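Local structure of penicillin-binding protein 2B (Streptococcus pneumoniae, 2WAD) at residues 61-66 with 274-279; 266-271 with 545-550. The protein acts as a penicillin-binding peptidoglycan transpeptidase, forming peptide cross-links between adjacent glycan strands as part of the elongasome that builds peripheral cell wall. One frame throughout, in Å; residues are numbered along the deposited sequence.

Contact 1 of 2, residues 61-66 with 274-279; sequences GEIYDA and EVLQGK. Unlike the reference sequence in segment 274-279: Val275 (reference Thr).
Gly61 and Leu276 bring the two backbones within 4.5 Å, CA to CA, where the chain leading into the short strand 63-64 passes the end of the helix that finishes at Leu276. At the next residue, Gln277, the chain leaves helical geometry, and the carbonyl of Leu276 turns to the incoming chain. Gly61 N donates to Leu276 O over 2.8 Å. The N-H points almost straight at its acceptor (175°), and the approach lies in the carbonyl plane on a lone pair, at a C=O...N angle of 139°. Glycine suits this place because the direction its side chain would take leads toward that same oxygen, and without one the backbones can lie this close.

The remaining contact is made by Leu276 and Ile63. The first torsion of Leu276 (chi1 -63°) sets CG opposite the carbonyl carbon and beside the backbone N, which brings its fork across Gly61: CD2 lies 3.6 Å from Gly61 O and 3.7 Å from Ile63 CD1, while CD1 is 3.9 Å from that same methyl. The two side chains cross nearly perpendicularly. Ile63 brings only the end of its long branch to the leucine; the strand also touches Ile308, Leu310 and Val72 through this side chain, a fitting task for a beta-branched residue. Glu62 points the other way and makes a salt bridge with Lys304, as suits a partly exposed carboxylate.

One straight backbone bond thus ties the helix end to the edge-strand region of a mixed four-stranded sheet, with methyl packing beside it. Gly61 O accepts from Arg223, so the buried N-H and C=O of Gly61 each have a partner, with the Leu276 methyls packed against the same residue.

Contact 2 of 2, residues 266-271 with 545-550; sequences SYLEKQ and HIVEGI. Unlike the reference sequence in segment 545-550: His545 (reference Arg).
Leu268, near the start of helix 267-271, packs its forked end against Ile546 and Val547, so that the helix lies over a mixed four-stranded sheet in which strand 547-553 runs antiparallel to both neighbours. The nearest CA atoms, those of Leu268 and Val547, are 8.6 Å apart, a spacing bridged by aliphatic branches.

Along the second segment, His545 stands back from the helix and instead braces its own chain: its ND1 donates to Val547 O over 2.8 Å (164° at the hydrogen). The oxygen lies close to the imidazole plane, although the donor is tilted 29° from the plane of the carbonyl. A weak bond from NE2 to Thr352 O holds the far side of the ring; with carbonyl partners at both nitrogens, a protonated imidazole may be preferred.

Ile546 follows, its CG2 methyl 4.3 Å from Leu268 CD1, and its side chain also meets Val355 and Met358. The N-H groups of Ile546 and Val547 are taken up by the two carboxylate oxygens of Asp494, which satisfies buried backbone at the start of the strand. Such a position suits compact, beta-branched residues, whose apolar branches cover the helix side. At Val547, CG1 is trans to the backbone N (chi1 173°), which turns the other methyl, CG2, to the leucine, 4.2 Å from Leu268 CD2.

Glu548 and Gly549 both face Lys309 in a classic beta bulge, and the carboxylate oxygen OE2 of Glu548 is hydrogen-bonded to Tyr551 OH.

The centres of contacts 1 and 2 lie about 9 Å apart, and their segments alternate along the chain. Helices 267-271 and 273-276 follow one another and both reach the four-stranded sheet holding strands 63-64 and 547-553, joining the dimerisation part of the chain to the transpeptidase domain. The two contacts touch directly: Leu276 CD1 lies 3.4 Å from Glu269 OE1, and Val275 CG1 packs 3.6 Å from Ile550 CG2. The arginine that holds Gly61 also forms a salt bridge to Glu269 through NE; Arg60 pairs with the other carboxylate oxygen. Neither contact adjoins Ser386, thought to form the acyl-ester intermediate, or the zinc ion site of Asp288, His290 and Asp292.

Contact 1 of 2, residues 61-66 with 274-279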
loop_
_atom_site.group_PDB
_atom_site.type_symbol
_atom_site.label_atom_id
_atom_site.label_comp_id
_atom_site.label_asym_id
_atom_site.label_seq_id
_atom_site.Cartn_x
_atom_site.Cartn_y
_atom_site.Cartn_z
ATOM N N GLY A 61 -14.968 3.729 -10.772
ATOM C CA GLY A 61 -14.729 2.335 -11.119
ATOM C C GLY A 61 -14.580 1.498 -9.857
ATOM O O GLY A 61 -14.430 2.035 -8.755
ATOM N N GLU A 62 -14.629 0.179 -10.008
ATOM C CA GLU A 62 -14.614 -0.706 -8.849
ATOM C C GLU A 62 -13.442 -1.673 -8.860
ATOM O O GLU A 62 -12.697 -1.740 -9.844
ATOM C CB GLU A 62 -15.954 -1.440 -8.735
ATOM C CG GLU A 62 -17.054 -0.593 -8.116
ATOM C CD GLU A 62 -18.452 -1.063 -8.496
ATOM O OE1 GLU A 62 -19.434 -0.745 -7.785
ATOM O OE2 GLU A 62 -18.580 -1.742 -9.535
ATOM N N ILE A 63 -13.299 -2.415 -7.761
ATOM C CA ILE A 63 -12.127 -3.235 -7.489
ATOM C C ILE A 63 -12.547 -4.699 -7.326
ATOM O O ILE A 63 -13.416 -5.010 -6.518
ATOM C CB ILE A 63 -11.444 -2.818 -6.159
ATOM C CG1 ILE A 63 -11.402 -1.297 -5.985
ATOM C CG2 ILE A 63 -10.102 -3.493 -5.991
ATOM C CD1 ILE A 63 -10.280 -0.608 -6.696
ATOM N N TYR A 64 -11.881 -5.586 -8.058
ATOM C CA TYR A 64 -12.236 -6.989 -8.103
ATOM C C TYR A 64 -11.047 -7.859 -7.763
ATOM O O TYR A 64 -9.896 -7.501 -8.047
ATOM C CB TYR A 64 -12.772 -7.350 -9.487
ATOM C CG TYR A 64 -14.064 -6.639 -9.830
ATOM C CD1 TYR A 64 -15.296 -7.221 -9.542
ATOM C CD2 TYR A 64 -14.054 -5.388 -10.454
ATOM C CE1 TYR A 64 -16.495 -6.581 -9.859
ATOM C CE2 TYR A 64 -15.234 -4.744 -10.770
ATOM C CZ TYR A 64 -16.451 -5.346 -10.472
ATOM O OH TYR A 64 -17.642 -4.721 -10.781
ATOM N N ASP A 65 -11.315 -9.005 -7.149
ATOM C CA ASP A 65 -10.241 -9.960 -6.910
ATOM C C ASP A 65 -10.035 -10.751 -8.194
ATOM O O ASP A 65 -10.769 -10.554 -9.168
ATOM C CB ASP A 65 -10.515 -10.834 -5.676
ATOM C CG ASP A 65 -11.261 -12.126 -5.987
ATOM O OD1 ASP A 65 -11.146 -13.081 -5.189
ATOM O OD2 ASP A 65 -11.968 -12.216 -7.003
ATOM N N ALA A 66 -9.055 -11.645 -8.179
ATOM C CA ALA A 66 -8.615 -12.386 -9.354
ATOM C C ALA A 66 -9.669 -13.317 -9.973
ATOM O O ALA A 66 -9.539 -13.711 -11.137
ATOM C CB ALA A 66 -7.348 -13.179 -9.031
ATOM N N GLU A 274 -6.341 7.702 -10.969
ATOM C CA GLU A 274 -6.519 8.149 -12.347
ATOM C C GLU A 274 -7.364 7.135 -13.123
ATOM O O GLU A 274 -8.113 7.495 -14.018
ATOM C CB GLU A 274 -5.143 8.314 -13.007
ATOM C CG GLU A 274 -5.110 9.279 -14.184
ATOM C CD GLU A 274 -4.003 8.985 -15.191
ATOM O OE1 GLU A 274 -2.868 8.618 -14.805
ATOM O OE2 GLU A 274 -4.285 9.139 -16.397
ATOM N N VAL A 275 -7.213 5.850 -12.815
ATOM C CA VAL A 275 -7.968 4.816 -13.512
ATOM C C VAL A 275 -9.405 4.756 -12.995
ATOM O O VAL A 275 -10.331 4.598 -13.779
ATOM C CB VAL A 275 -7.316 3.422 -13.356
ATOM C CG1 VAL A 275 -8.208 2.362 -14.005
ATOM C CG2 VAL A 275 -5.918 3.387 -13.968
ATOM N N LEU A 276 -9.598 4.884 -11.685
ATOM C CA LEU A 276 -10.912 4.656 -11.094
ATOM C C LEU A 276 -11.868 5.848 -11.274
ATOM O O LEU A 276 -13.090 5.665 -11.367
ATOM C CB LEU A 276 -10.784 4.268 -9.618
ATOM C CG LEU A 276 -10.040 2.972 -9.265
ATOM C CD1 LEU A 276 -9.545 3.027 -7.826
ATOM C CD2 LEU A 276 -10.888 1.732 -9.487
ATOM N N GLN A 277 -11.321 7.059 -11.355
ATOM C CA GLN A 277 -12.145 8.278 -11.416
ATOM C C GLN A 277 -13.072 8.331 -12.627
ATOM O O GLN A 277 -12.627 8.215 -13.762
ATOM C CB GLN A 277 -11.283 9.544 -11.382
ATOM C CG GLN A 277 -12.074 10.861 -11.308
ATOM C CD GLN A 277 -12.800 11.009 -9.987
ATOM O OE1 GLN A 277 -12.204 10.830 -8.922
ATOM N NE2 GLN A 277 -14.094 11.297 -10.045
ATOM N N GLY A 278 -14.367 8.517 -12.394
ATOM C CA GLY A 278 -15.315 8.559 -13.494
ATOM C C GLY A 278 -14.944 9.631 -14.500
ATOM O O GLY A 278 -14.415 10.682 -14.140
ATOM N N LYS A 279 -15.203 9.357 -15.774
ATOM C CA LYS A 279 -15.054 10.378 -16.803
ATOM C C LYS A 279 -16.257 11.317 -16.720
ATOM O O LYS A 279 -17.405 10.879 -16.712
ATOM C CB LYS A 279 -14.961 9.740 -18.190
ATOM C CG LYS A 279 -14.777 10.732 -19.328
ATOM C CD LYS A 279 -15.238 10.141 -20.658
ATOM C CE LYS A 279 -15.369 11.210 -21.739
ATOM N NZ LYS A 279 -16.589 12.061 -21.559
#

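Contact 2 of 2, residues 266-271 with 545-550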
loop_
_atom_site.group_PDB
_atom_site.type_symbol
_atom_site.label_atom_id
_atom_site.label_comp_id
_atom_site.label_asym_id
_atom_site.label_seq_id
_atom_site.Cartn_x
_atom_site.Cartn_y
_atom_site.Cartn_z
ATOM N N SER A 266 -6.125 6.561 0.173
ATOM C CA SER A 266 -5.162 5.594 0.686
ATOM C C SER A 266 -5.063 4.320 -0.175
ATOM O O SER A 266 -6.020 3.935 -0.845
ATOM C CB SER A 266 -5.509 5.243 2.135
ATOM O OG SER A 266 -6.748 4.558 2.183
ATOM N N TYR A 267 -3.896 3.683 -0.145
ATOM C CA TYR A 267 -3.671 2.378 -0.770
ATOM C C TYR A 267 -4.098 2.269 -2.231
ATOM O O TYR A 267 -3.906 3.219 -2.994
ATOM C CB TYR A 267 -4.188 1.261 0.148
ATOM C CG TYR A 267 -3.572 1.419 1.518
ATOM C CD1 TYR A 267 -4.342 1.799 2.616
ATOM C CD2 TYR A 267 -2.191 1.253 1.696
ATOM C CE1 TYR A 267 -3.764 1.988 3.873
ATOM C CE2 TYR A 267 -1.606 1.441 2.933
ATOM C CZ TYR A 267 -2.405 1.805 4.014
ATOM O OH TYR A 267 -1.841 2.006 5.250
ATOM N N LEU A 268 -4.704 1.151 -2.619
ATOM C CA LEU A 268 -5.150 0.980 -4.006
ATOM C C LEU A 268 -6.056 2.105 -4.543
ATOM O O LEU A 268 -5.919 2.512 -5.704
ATOM C CB LEU A 268 -5.806 -0.391 -4.226
ATOM C CG LEU A 268 -4.994 -1.678 -4.079
ATOM C CD1 LEU A 268 -5.871 -2.895 -4.409
ATOM C CD2 LEU A 268 -3.747 -1.639 -4.975
ATOM N N GLU A 269 -6.990 2.603 -3.735
ATOM C CA GLU A 269 -7.942 3.599 -4.246
ATOM C C GLU A 269 -7.142 4.823 -4.638
ATOM O O GLU A 269 -7.469 5.487 -5.613
ATOM C CB GLU A 269 -9.003 4.025 -3.221
ATOM C CG GLU A 269 -10.029 2.971 -2.837
ATOM C CD GLU A 269 -11.237 2.950 -3.744
ATOM O OE1 GLU A 269 -11.159 3.460 -4.890
ATOM O OE2 GLU A 269 -12.275 2.417 -3.300
ATOM N N LYS A 270 -6.095 5.118 -3.880
ATOM C CA LYS A 270 -5.243 6.253 -4.188
ATOM C C LYS A 270 -4.303 5.945 -5.348
ATOM O O LYS A 270 -4.172 6.734 -6.275
ATOM C CB LYS A 270 -4.456 6.700 -2.951
ATOM C CG LYS A 270 -3.564 7.927 -3.180
ATOM C CD LYS A 270 -2.997 8.454 -1.867
ATOM C CE LYS A 270 -1.789 9.323 -2.123
ATOM N NZ LYS A 270 -1.575 10.232 -0.977
ATOM N N GLN A 271 -3.624 4.806 -5.283
ATOM C CA GLN A 271 -2.663 4.451 -6.323
ATOM C C GLN A 271 -3.262 4.483 -7.734
ATOM O O GLN A 271 -2.612 4.938 -8.677
ATOM C CB GLN A 271 -2.052 3.084 -6.015
ATOM C CG GLN A 271 -0.936 2.717 -6.923
ATOM C CD GLN A 271 0.330 3.492 -6.619
ATOM O OE1 GLN A 271 1.342 3.338 -7.312
ATOM N NE2 GLN A 271 0.282 4.323 -5.583
ATOM N N HIS A 545 3.293 -6.421 -8.187
ATOM C CA HIS A 545 2.133 -5.633 -8.561
ATOM C C HIS A 545 0.902 -6.398 -8.088
ATOM O O HIS A 545 0.809 -7.614 -8.295
ATOM C CB HIS A 545 2.104 -5.236 -10.056
ATOM C CG HIS A 545 2.072 -6.382 -11.023
ATOM N ND1 HIS A 545 0.899 -6.869 -11.557
ATOM C CD2 HIS A 545 3.070 -7.093 -11.598
ATOM C CE1 HIS A 545 1.176 -7.852 -12.396
ATOM N NE2 HIS A 545 2.488 -8.011 -12.433
ATOM N N ILE A 546 0.018 -5.682 -7.397
ATOM C CA ILE A 546 -1.194 -6.251 -6.833
ATOM C C ILE A 546 -2.329 -6.199 -7.863
ATOM O O ILE A 546 -3.259 -7.015 -7.838
ATOM C CB ILE A 546 -1.600 -5.455 -5.577
ATOM C CG1 ILE A 546 -0.528 -5.540 -4.500
ATOM C CG2 ILE A 546 -2.924 -5.969 -5.022
ATOM C CD1 ILE A 546 -0.533 -4.394 -3.491
ATOM N N VAL A 547 -2.264 -5.214 -8.762
ATOM C CA VAL A 547 -3.248 -5.088 -9.830
ATOM C C VAL A 547 -2.829 -5.885 -11.058
ATOM O O VAL A 547 -1.667 -5.828 -11.450
ATOM C CB VAL A 547 -3.509 -3.621 -10.195
ATOM C CG1 VAL A 547 -4.395 -3.558 -11.428
ATOM C CG2 VAL A 547 -4.170 -2.880 -9.012
ATOM N N GLU A 548 -3.768 -6.628 -11.645
ATOM C CA GLU A 548 -3.481 -7.509 -12.778
ATOM C C GLU A 548 -3.819 -6.843 -14.099
ATOM O O GLU A 548 -3.111 -7.038 -15.092
ATOM C CB GLU A 548 -4.219 -8.859 -12.675
ATOM C CG GLU A 548 -4.053 -9.815 -13.880
ATOM C CD GLU A 548 -5.024 -9.519 -15.026
ATOM O OE1 GLU A 548 -4.684 -9.770 -16.201
ATOM O OE2 GLU A 548 -6.140 -9.022 -14.784
ATOM N N GLY A 549 -4.900 -6.069 -14.121
ATOM C CA GLY A 549 -5.286 -5.374 -15.353
ATOM C C GLY A 549 -6.330 -4.293 -15.136
ATOM O O GLY A 549 -6.960 -4.231 -14.090
ATOM N N ILE A 550 -6.500 -3.416 -16.117
ATOM C CA ILE A 550 -7.597 -2.454 -16.062
ATOM C C ILE A 550 -8.678 -2.948 -17.001
ATOM O O ILE A 550 -8.373 -3.325 -18.129
ATOM C CB ILE A 550 -7.147 -1.049 -16.479
ATOM C CG1 ILE A 550 -6.099 -0.515 -15.487
ATOM C CG2 ILE A 550 -8.345 -0.129 -16.609
ATOM C CD1 ILE A 550 -4.717 -0.383 -16.079
#